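Long-range contacts in putative hemin transport system, substrate-binding protein (Burkholderia cenocepacia J2315, PDB 5GIZ), which binds heme in the periplasm and probably passes it to the inner-membrane transporter of a bacterial hemin uptake system: residues A[9-14]-A[34-39]; A[52-57]-A[73-78]. All coordinates share one frame; numbering follows the deposited sequence. Where two conformers were deposited one is given.

Contact 1. Residues A[9-14]-A[34-39]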
loop_
_atom_site.group_PDB
_atom_site.type_symbol
_atom_site.label_atom_id
_atom_site.label_comp_id
_atom_site.label_asym_id
_atom_site.label_seq_id
_atom_site.Cartn_x
_atom_site.Cartn_y
_atom_site.Cartn_z
ATOM N N ILE A 9 14.609 -11.085 6.980
ATOM C CA ILE A 9 14.512 -9.943 6.095
ATOM C C ILE A 9 13.114 -9.894 5.486
ATOM O O ILE A 9 12.551 -10.925 5.131
ATOM C CB ILE A 9 15.626 -9.967 5.038
ATOM C CG1 ILE A 9 16.979 -9.760 5.748
ATOM C CG2 ILE A 9 15.354 -8.959 3.903
ATOM C CD1 ILE A 9 18.173 -9.897 4.837
ATOM N N VAL A 10 12.562 -8.687 5.367
ATOM C CA VAL A 10 11.198 -8.549 4.871
ATOM C C VAL A 10 11.221 -7.595 3.679
ATOM O O VAL A 10 11.825 -6.527 3.752
ATOM C CB VAL A 10 10.252 -8.054 5.986
ATOM C CG1 VAL A 10 8.813 -7.982 5.474
ATOM C CG2 VAL A 10 10.360 -8.939 7.214
ATOM N N ILE A 11 10.556 -7.990 2.619
ATOM C CA ILE A 11 10.448 -7.221 1.385
ATOM C C ILE A 11 9.003 -6.882 1.190
ATOM O O ILE A 11 8.223 -7.779 0.939
ATOM C CB ILE A 11 11.016 -7.952 0.147
ATOM C CG1 ILE A 11 12.418 -8.553 0.382
ATOM C CG2 ILE A 11 10.933 -6.980 -1.020
ATOM C CD1 ILE A 11 13.458 -7.604 0.824
ATOM N N GLY A 12 8.666 -5.593 1.240
ATOM C CA GLY A 12 7.329 -5.124 1.067
ATOM C C GLY A 12 6.833 -4.457 2.340
ATOM O O GLY A 12 6.705 -5.073 3.391
ATOM N N GLY A 13 6.555 -3.170 2.243
ATOM C CA GLY A 13 6.186 -2.406 3.407
ATOM C C GLY A 13 5.074 -2.971 4.273
ATOM O O GLY A 13 5.140 -2.969 5.505
ATOM N N ALA A 14 4.040 -3.498 3.648
ATOM C CA ALA A 14 2.968 -4.079 4.415
ATOM C C ALA A 14 3.355 -5.333 5.132
ATOM O O ALA A 14 2.771 -5.653 6.150
ATOM C CB ALA A 14 1.753 -4.350 3.527
ATOM N N GLY A 34 16.721 -6.644 8.189
ATOM C CA GLY A 34 16.873 -5.936 6.945
ATOM C C GLY A 34 15.523 -5.908 6.238
ATOM O O GLY A 34 14.584 -6.674 6.594
ATOM N N ALA A 35 15.434 -5.025 5.256
ATOM C CA ALA A 35 14.219 -4.796 4.458
ATOM C C ALA A 35 14.554 -4.102 3.157
ATOM O O ALA A 35 15.681 -3.681 2.936
ATOM C CB ALA A 35 13.237 -3.942 5.241
ATOM N N ASP A 36 13.541 -3.955 2.317
ATOM C CA ASP A 36 13.688 -3.080 1.143
ATOM C C ASP A 36 13.268 -1.661 1.528
ATOM O O ASP A 36 12.731 -1.400 2.627
ATOM C CB ASP A 36 12.823 -3.563 0.000
ATOM C CG ASP A 36 11.381 -3.295 0.244
ATOM O OD1 ASP A 36 10.852 -3.932 1.194
ATOM O OD2 ASP A 36 10.814 -2.447 -0.493
ATOM N N THR A 37 13.501 -0.733 0.611
ATOM C CA THR A 37 13.242 0.686 0.902
ATOM C C THR A 37 11.819 1.072 1.151
ATOM O O THR A 37 11.580 2.155 1.727
ATOM C CB THR A 37 13.761 1.543 -0.245
ATOM O OG1 THR A 37 13.093 1.194 -1.460
ATOM C CG2 THR A 37 15.277 1.364 -0.407
ATOM N N THR A 38 10.861 0.246 0.749
ATOM C CA THR A 38 9.453 0.565 1.001
ATOM C C THR A 38 9.030 0.365 2.444
ATOM O O THR A 38 7.929 0.765 2.843
ATOM C CB THR A 38 8.459 -0.201 0.092
ATOM O OG1 THR A 38 8.486 -1.602 0.346
ATOM C CG2 THR A 38 8.719 0.047 -1.344
ATOM N N CYS A 39 9.901 -0.223 3.269
ATOM C CA CYS A 39 9.535 -0.529 4.642
ATOM C C CYS A 39 9.908 0.601 5.550
ATOM O O CYS A 39 10.962 0.604 6.198
ATOM C CB CYS A 39 10.183 -1.846 5.115
ATOM S SG CYS A 39 9.708 -3.293 4.154
#
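With chi1 at 73°, the Asp36 carboxylate is folded between its own backbone N and carbonyl carbon, where one oxygen serves Gly12 and the other Thr38; Thr38 takes the matching rotamer (chi1 66°), which brings OG1 back toward both that carboxylate and Gly13. The two segments belong to a beta-alpha-beta unit: strand 6-11 runs into helix 13-23, and the chain returns along strand 30-35 to the loop holding Asp36. The strand ends are joined by Val10 N donating to Gly34 O at 3.1 Å, while the next link, Asp36 N to Val10 O, is long and weak at 3.4 Å. Past this point side chains replace the backbone as acceptors. Asp36 OD1 takes a short, nearly straight bond from Gly12 N (2.7 Å), approached from above the carboxylate plane rather than within it. OD2 is gripped twice by Thr38, through its backbone N at 3.0 Å, which makes an Asx turn, and through OG1 at 2.6 Å on the syn lone pair. The carboxylate is thereby fixed in rotation at the N-terminal end of helix 13-23, whose dipole would be expected to favour its negative charge. The Ile11 side chain slants across that of Asp36, CG2 lying against the carboxylate, and Ile11 also packs on Gln54 and Ala76. Gly13, opening helix 13-23, and Thr37, in the loop, both contact heme in heme-bound forms, consistent with this corner lining the pocket. Thr38 OG1 also accepts a weak, bent bond from Gly13 N at 3.1 Å, and Cys39 SG rests 3.6 Å from Gly12 O.

Contact 2. Residues A[52-57]-A[73-78]; sequences GYQRAL and SAEAGP
Gln54 and Glu75 lie side by side and point the same way, with the amide and carboxylate planes turned 31° apart. The Gln54 chain is extended beyond CG and slides its flat amide along the base of Glu75, CD coming 3.6 Å from Glu75 CB. Glu75 bends at chi2 (97°), and its OE1 lies 4.1 Å from Gln54 NE2. At the end of the amide, NE2 sits 3.0 Å from Ser73 OG. A water lies between NE2 and Glu75 OE1, but its separation from NE2 is implausibly short, so that bridge is doubtful.

The backbones themselves are joined by two hydrogen bonds. Gln54 O accepts from Gly77 N at 2.9 Å, in the carbonyl plane, and is also approached by Ala76 CA. Gly77 O in turn accepts from Leu57 N at 2.9 Å, nearly straight at 166° and on a lone pair, while Leu57 CG leans over the same oxygen. Pro78, preceded by a cis peptide bond, has its CD 3.6 Å from Arg55 O just ahead of helix 79-87. A tight hairpin, with a type I turn from Tyr53 to Ala56, is thus fastened to the loop following strand 69-72, and it carries three residues of the heme site: Gln54, Arg55 and Tyr53, which is the axial ligand of the iron when heme is bound.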
loop_
_atom_site.group_PDB
_atom_site.type_symbol
_atom_site.label_atom_id
_atom_site.label_comp_id
_atom_site.label_asym_id
_atom_site.label_seq_id
_atom_site.Cartn_x
_atom_site.Cartn_y
_atom_site.Cartn_z
ATOM N N GLY A 52 17.862 -2.414 -1.137
ATOM C CA GLY A 52 17.406 -2.030 -2.437
ATOM C C GLY A 52 15.940 -1.735 -2.455
ATOM O O GLY A 52 15.217 -1.996 -1.459
ATOM N N TYR A 53 15.511 -1.113 -3.545
ATOM C CA TYR A 53 14.069 -0.977 -3.773
ATOM C C TYR A 53 13.502 -2.375 -4.022
ATOM O O TYR A 53 14.191 -3.255 -4.506
ATOM C CB TYR A 53 13.723 -0.014 -4.934
ATOM C CG TYR A 53 12.241 0.007 -5.328
ATOM C CD1 TYR A 53 11.265 0.496 -4.450
ATOM C CD2 TYR A 53 11.817 -0.461 -6.592
ATOM C CE1 TYR A 53 9.933 0.512 -4.799
ATOM C CE2 TYR A 53 10.478 -0.451 -6.938
ATOM C CZ TYR A 53 9.539 0.048 -6.044
ATOM O OH TYR A 53 8.195 0.078 -6.380
ATOM N N GLN A 54 12.236 -2.573 -3.658
ATOM C CA GLN A 54 11.627 -3.915 -3.675
ATOM C C GLN A 54 11.701 -4.628 -5.023
ATOM O O GLN A 54 11.891 -5.825 -5.006
ATOM C CB GLN A 54 10.212 -3.949 -3.067
ATOM C CG GLN A 54 9.054 -3.950 -3.998
ATOM C CD GLN A 54 7.726 -3.732 -3.301
ATOM O OE1 GLN A 54 7.073 -2.749 -3.556
ATOM N NE2 GLN A 54 7.322 -4.652 -2.459
ATOM N N ARG A 55 11.664 -3.885 -6.136
ATOM C CA ARG A 55 11.813 -4.450 -7.496
ATOM C C ARG A 55 13.247 -4.460 -8.028
ATOM O O ARG A 55 13.501 -4.902 -9.159
ATOM C CB ARG A 55 10.987 -3.643 -8.495
ATOM C CG ARG A 55 9.509 -3.566 -8.209
ATOM C CD ARG A 55 8.745 -3.286 -9.498
ATOM N NE ARG A 55 8.503 -4.520 -10.248
ATOM C CZ ARG A 55 8.860 -4.774 -11.512
ATOM N NH1 ARG A 55 9.480 -3.869 -12.271
ATOM N NH2 ARG A 55 8.568 -5.959 -12.029
ATOM N N ALA A 56 14.192 -3.963 -7.245
ATOM C CA ALA A 56 15.593 -3.866 -7.664
ATOM C C ALA A 56 16.498 -4.253 -6.493
ATOM O O ALA A 56 17.365 -3.518 -6.102
ATOM C CB ALA A 56 15.905 -2.458 -8.167
ATOM N N LEU A 57 16.282 -5.445 -5.954
ATOM C CA LEU A 57 16.987 -5.883 -4.745
ATOM C C LEU A 57 18.440 -6.161 -5.038
ATOM O O LEU A 57 18.766 -6.655 -6.129
ATOM C CB LEU A 57 16.321 -7.121 -4.160
ATOM C CG LEU A 57 14.920 -6.969 -3.585
ATOM C CD1 LEU A 57 14.304 -8.274 -3.213
ATOM C CD2 LEU A 57 14.930 -6.074 -2.365
ATOM N N SER A 73 7.147 -9.952 -0.642
ATOM C CA SER A 73 5.876 -9.583 -1.246
ATOM C C SER A 73 5.888 -10.086 -2.675
ATOM O O SER A 73 6.949 -10.402 -3.267
ATOM C CB SER A 73 5.726 -8.079 -1.217
ATOM O OG SER A 73 6.678 -7.560 -2.087
ATOM N N ALA A 74 4.697 -10.021 -3.258
ATOM C CA ALA A 74 4.492 -10.381 -4.658
ATOM C C ALA A 74 5.370 -9.546 -5.592
ATOM O O ALA A 74 5.776 -10.011 -6.636
ATOM C CB ALA A 74 3.007 -10.200 -5.004
ATOM N N GLU A 75 5.673 -8.327 -5.186
ATOM C CA GLU A 75 6.421 -7.362 -5.992
ATOM C C GLU A 75 7.964 -7.518 -5.911
ATOM O O GLU A 75 8.728 -6.943 -6.717
ATOM C CB GLU A 75 5.945 -5.955 -5.576
ATOM C CG GLU A 75 4.433 -5.717 -5.802
ATOM C CD GLU A 75 3.502 -5.910 -4.577
ATOM O OE1 GLU A 75 3.874 -6.512 -3.556
ATOM O OE2 GLU A 75 2.334 -5.453 -4.635
ATOM N N ALA A 76 8.452 -8.322 -4.962
ATOM C CA ALA A 76 9.901 -8.478 -4.744
ATOM C C ALA A 76 10.638 -9.051 -5.967
ATOM O O ALA A 76 10.199 -10.018 -6.540
ATOM C CB ALA A 76 10.132 -9.366 -3.534
ATOM N N GLY A 77 11.739 -8.430 -6.351
ATOM C CA GLY A 77 12.506 -8.819 -7.520
ATOM C C GLY A 77 13.790 -8.041 -7.673
ATOM O O GLY A 77 14.169 -7.287 -6.786
ATOM N N PRO A 78 14.506 -8.221 -8.797
ATOM C CA PRO A 78 14.035 -8.963 -9.956
ATOM C C PRO A 78 14.188 -10.450 -9.750
ATOM O O PRO A 78 14.799 -10.891 -8.782
ATOM C CB PRO A 78 14.967 -8.468 -11.072
ATOM C CG PRO A 78 16.228 -8.177 -10.394
ATOM C CD PRO A 78 15.833 -7.625 -9.034
HETATM O O HOH W 1 5.066 -4.745 -1.612
#

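Overall arrangement
Contacts 1 and 2 follow one another along the chain, yet their centres are only about 9 Å apart and they share an interface. Two probable backbone hydrogen bonds join them: Ile11 O to Ser73 N at 2.9 Å, where strands 6-11 and 69-72 end side by side in the parallel sheet, and Thr37 N to Gly52 O at 3.0 Å. Between these, Asp36 OD2 packs against Gln54 CB at 3.0 Å. The loops after strands 30-35 and 69-72 and the 52-57 hairpin thus come together in a way consistent with one heme-binding surface, where the Thr38 side chain of contact 1 comes within about 4 Å of that of Tyr53, the axial iron ligand, in this heme-free structure.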